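Local coordinates for conserved protein with 2 CBS domains (Pyrobaculum aerophilum, PDB 2RIH) that binds AMP through its paired CBS domains and so probably serves as a sensor of adenine nucleotides in this hyperthermophilic archaeon, at residues E20-T23 against I24-A28; I81-L84 against D85-V89. All blocks are in the same frame, centred on the assembly; numbering follows the deposited sequence.

Contact 1 (20-23 with 24-28) and contact 2 (81-84 with 85-89) hold comparable places in the two CBS domains: each is at the passage from the first strand of a three-stranded mixed sheet to the next helix, contact 1 taking in the helix start and contact 2 the strand itself. Their centres are 26 Å apart, on opposite sides of the chain's centre, and their nearest atoms are about 15 Å apart. In both, a carboxylate takes a backbone N-H from three residues earlier. Contact 2 includes I81, a residue of one AMP site seen in a complex of this protein, while in contact 1 V27's side chain lies about 6 Å from that of V16 of the other; this chain carries no AMP.

Contact 1. Residues E20-T23 against I24-A28; sequences ETAT and IREVA
T23 and E26 trade bonds in both directions, each side chain accepting the backbone N-H of the other. OE1 of E26 receives N of T23 at 2.9 Å, nearly straight at 167°, but the donor arrives above the carboxylate, 51° out of its plane. In return, OG1 of T23 takes N of E26 at 3.1 Å. The threonine's OG1 sits between its own backbone N and carbonyl carbon (chi1 68°), a placement that turns the hydroxyl towards the first turn of the helix and lets it lie 3.2 Å from CG of E26. The glutamate folds back with CG beside its own N and then runs extended, which brings OE1 over the linking backbone, 3.3 Å from CA of A22. CG2 of T23 rests against the same carboxylate, 3.9 Å from OE1. The helix proper begins with N of V27 bonding to O of T23 at 3.2 Å. A valine in place of T23 would remove the hydroxyl, and N of E26 would probably lose its side-chain acceptor. On the inner side, CG2 of V27 lies 4.2 Å from CB of A22, and V27 packs further on A39 and L41 of strand 38-43 and on I59 of helix 56-64. R25 leads away from the cap to a salt bridge with D70, and its NH1 bonds to O of V63 of the second subunit, so the first turn of the helix also takes part in the dimer. The reciprocal pair is a capping box, with T23 as N-cap, and it starts helix 24-34 at the end of the loop that follows strand 16-19 in this CBS domain.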
# COMPACT_ATOMS: atom_id res chain seq x y z
N GLU A 20 21.24 -8.13 0.27
CA GLU A 20 20.69 -8.70 -0.96
C GLU A 20 20.48 -10.22 -0.95
O GLU A 20 19.78 -10.75 -1.82
CB GLU A 20 21.58 -8.32 -2.15
CG GLU A 20 23.05 -8.74 -2.03
CD GLU A 20 23.84 -8.42 -3.29
OE1 GLU A 20 24.88 -7.75 -3.19
OE2 GLU A 20 23.40 -8.82 -4.38
N THR A 21 21.08 -10.92 0.02
CA THR A 21 20.93 -12.37 0.20
C THR A 21 19.71 -12.75 1.05
O THR A 21 19.44 -13.93 1.26
CB THR A 21 22.17 -12.94 0.92
OG1 THR A 21 22.47 -12.13 2.06
CG2 THR A 21 23.38 -12.97 -0.01
N ALA A 22 18.99 -11.74 1.56
CA ALA A 22 17.82 -11.98 2.41
C ALA A 22 16.79 -12.92 1.77
O ALA A 22 16.61 -12.95 0.55
CB ALA A 22 17.15 -10.64 2.77
N THR A 23 16.10 -13.68 2.61
CA THR A 23 15.02 -14.52 2.14
C THR A 23 13.75 -13.69 2.10
O THR A 23 13.69 -12.61 2.67
CB THR A 23 14.79 -15.75 3.02
OG1 THR A 23 14.29 -15.34 4.30
CG2 THR A 23 16.09 -16.55 3.18
N ILE A 24 12.73 -14.22 1.43
CA ILE A 24 11.44 -13.56 1.33
C ILE A 24 10.80 -13.35 2.71
O ILE A 24 10.25 -12.29 2.98
CB ILE A 24 10.46 -14.34 0.42
CG1 ILE A 24 10.98 -14.37 -1.03
CG2 ILE A 24 9.05 -13.72 0.51
CD1 ILE A 24 10.22 -15.29 -1.92
N ARG A 25 10.85 -14.37 3.56
CA ARG A 25 10.25 -14.28 4.89
C ARG A 25 11.03 -13.35 5.82
O ARG A 25 10.44 -12.74 6.71
CB ARG A 25 10.12 -15.66 5.55
CG ARG A 25 9.04 -15.69 6.64
CD ARG A 25 8.85 -17.05 7.26
NE ARG A 25 8.69 -18.12 6.28
CZ ARG A 25 7.54 -18.53 5.75
NH1 ARG A 25 6.38 -17.98 6.07
NH2 ARG A 25 7.54 -19.53 4.87
N GLU A 26 12.35 -13.26 5.62
CA GLU A 26 13.16 -12.31 6.39
C GLU A 26 12.71 -10.88 6.11
O GLU A 26 12.54 -10.09 7.04
CB GLU A 26 14.66 -12.47 6.09
CG GLU A 26 15.28 -13.67 6.80
CD GLU A 26 16.65 -14.04 6.27
OE1 GLU A 26 17.11 -13.42 5.28
OE2 GLU A 26 17.28 -14.95 6.84
N VAL A 27 12.48 -10.57 4.83
CA VAL A 27 11.96 -9.27 4.42
C VAL A 27 10.59 -9.02 5.04
O VAL A 27 10.34 -7.96 5.61
CB VAL A 27 11.86 -9.14 2.88
CG1 VAL A 27 11.09 -7.85 2.49
CG2 VAL A 27 13.26 -9.18 2.26
N ALA A 28 9.69 -9.99 4.90
CA ALA A 28 8.36 -9.92 5.49
C ALA A 28 8.38 -9.68 6.99
O ALA A 28 7.58 -8.90 7.50
CB ALA A 28 7.57 -11.19 5.18

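Contact 2. Residues I81-L84 against D85-V89; sequences ITVL and DTDPV
D87 reaches back over a type I beta turn, L84 to D87, to accept N of L84 on OD2 at 3.0 Å and 163°. The turn itself is closed by N of D87 bonding to O of L84 at 3.1 Å; this donor stands well above the carbonyl plane, 72° out of it. Two bonds thus join the same pair of residues, one through the backbone and one through the carboxylate. The aspartate manages this with CG beside its own N and anti to its carbonyl carbon (chi1 -78°), and L84 N approaches from above the plane of the acid group. O of L84 has a second partner in OG1 of T7, while R6 bonds to O of T86, so R6 and T7, near the N-terminus, both bond to the turn. Packing around the bonds is mainly with L84, whose CB lies 3.6 Å from OG1 of T86 and whose CD1 is 3.8 Å from OD1 of D87. V83 faces the interior, on V104 and V106 of the neighbouring strand 103-107 and on V91 of helix 89-99. The turn carries the chain from edge strand 82-84 of the second CBS domain towards that helix. Beside the strand's last N-H, CB of V83 comes within 3.7 Å of OD2 of D87.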
# COMPACT_ATOMS: atom_id res chain seq x y z
N ILE A 81 13.48 2.67 -7.51
CA ILE A 81 13.07 3.95 -8.05
C ILE A 81 13.37 4.99 -6.97
O ILE A 81 12.77 4.97 -5.89
CB ILE A 81 11.57 4.00 -8.44
CG1 ILE A 81 11.21 2.88 -9.44
CG2 ILE A 81 11.21 5.40 -9.02
CD1 ILE A 81 12.12 2.77 -10.68
N THR A 82 14.31 5.88 -7.25
CA THR A 82 14.84 6.76 -6.23
C THR A 82 14.54 8.24 -6.46
O THR A 82 14.30 8.68 -7.59
CB THR A 82 16.38 6.63 -6.13
OG1 THR A 82 16.97 7.08 -7.35
CG2 THR A 82 16.81 5.18 -5.85
N VAL A 83 14.57 8.99 -5.36
CA VAL A 83 14.60 10.45 -5.39
C VAL A 83 15.70 10.89 -4.44
O VAL A 83 16.16 10.12 -3.61
CB VAL A 83 13.26 11.10 -4.97
CG1 VAL A 83 12.18 10.77 -5.99
CG2 VAL A 83 12.84 10.65 -3.57
N LEU A 84 16.12 12.14 -4.59
CA LEU A 84 17.10 12.74 -3.68
C LEU A 84 16.41 13.24 -2.42
O LEU A 84 15.24 13.63 -2.47
CB LEU A 84 17.84 13.89 -4.36
CG LEU A 84 18.75 13.55 -5.53
CD1 LEU A 84 19.12 14.82 -6.29
CD2 LEU A 84 20.01 12.79 -5.07
N ASP A 85 17.13 13.21 -1.30
CA ASP A 85 16.66 13.79 -0.03
C ASP A 85 16.37 15.30 -0.14
O ASP A 85 15.58 15.86 0.62
CB ASP A 85 17.66 13.51 1.11
CG ASP A 85 19.08 14.01 0.82
OD1 ASP A 85 19.41 14.32 -0.34
OD2 ASP A 85 19.88 14.06 1.77
N THR A 86 17.02 15.94 -1.12
CA THR A 86 16.87 17.36 -1.41
C THR A 86 15.82 17.69 -2.49
O THR A 86 15.56 18.87 -2.76
CB THR A 86 18.21 17.93 -1.90
OG1 THR A 86 18.69 17.13 -2.98
CG2 THR A 86 19.24 17.95 -0.77
N ASP A 87 15.25 16.68 -3.14
CA ASP A 87 14.18 16.90 -4.11
C ASP A 87 12.90 17.40 -3.44
O ASP A 87 12.60 16.98 -2.32
CB ASP A 87 13.83 15.62 -4.87
CG ASP A 87 14.82 15.30 -5.97
OD1 ASP A 87 15.55 16.22 -6.41
OD2 ASP A 87 14.87 14.13 -6.40
N PRO A 88 12.17 18.31 -4.11
CA PRO A 88 10.84 18.67 -3.65
C PRO A 88 9.89 17.47 -3.72
O PRO A 88 10.03 16.61 -4.58
CB PRO A 88 10.39 19.77 -4.63
CG PRO A 88 11.29 19.64 -5.80
CD PRO A 88 12.57 19.08 -5.30
N VAL A 89 8.93 17.44 -2.81
CA VAL A 89 8.03 16.30 -2.70
C VAL A 89 7.23 16.01 -3.99
O VAL A 89 6.79 14.87 -4.18
CB VAL A 89 7.09 16.44 -1.48
CG1 VAL A 89 7.91 16.49 -0.19
CG2 VAL A 89 6.20 17.68 -1.61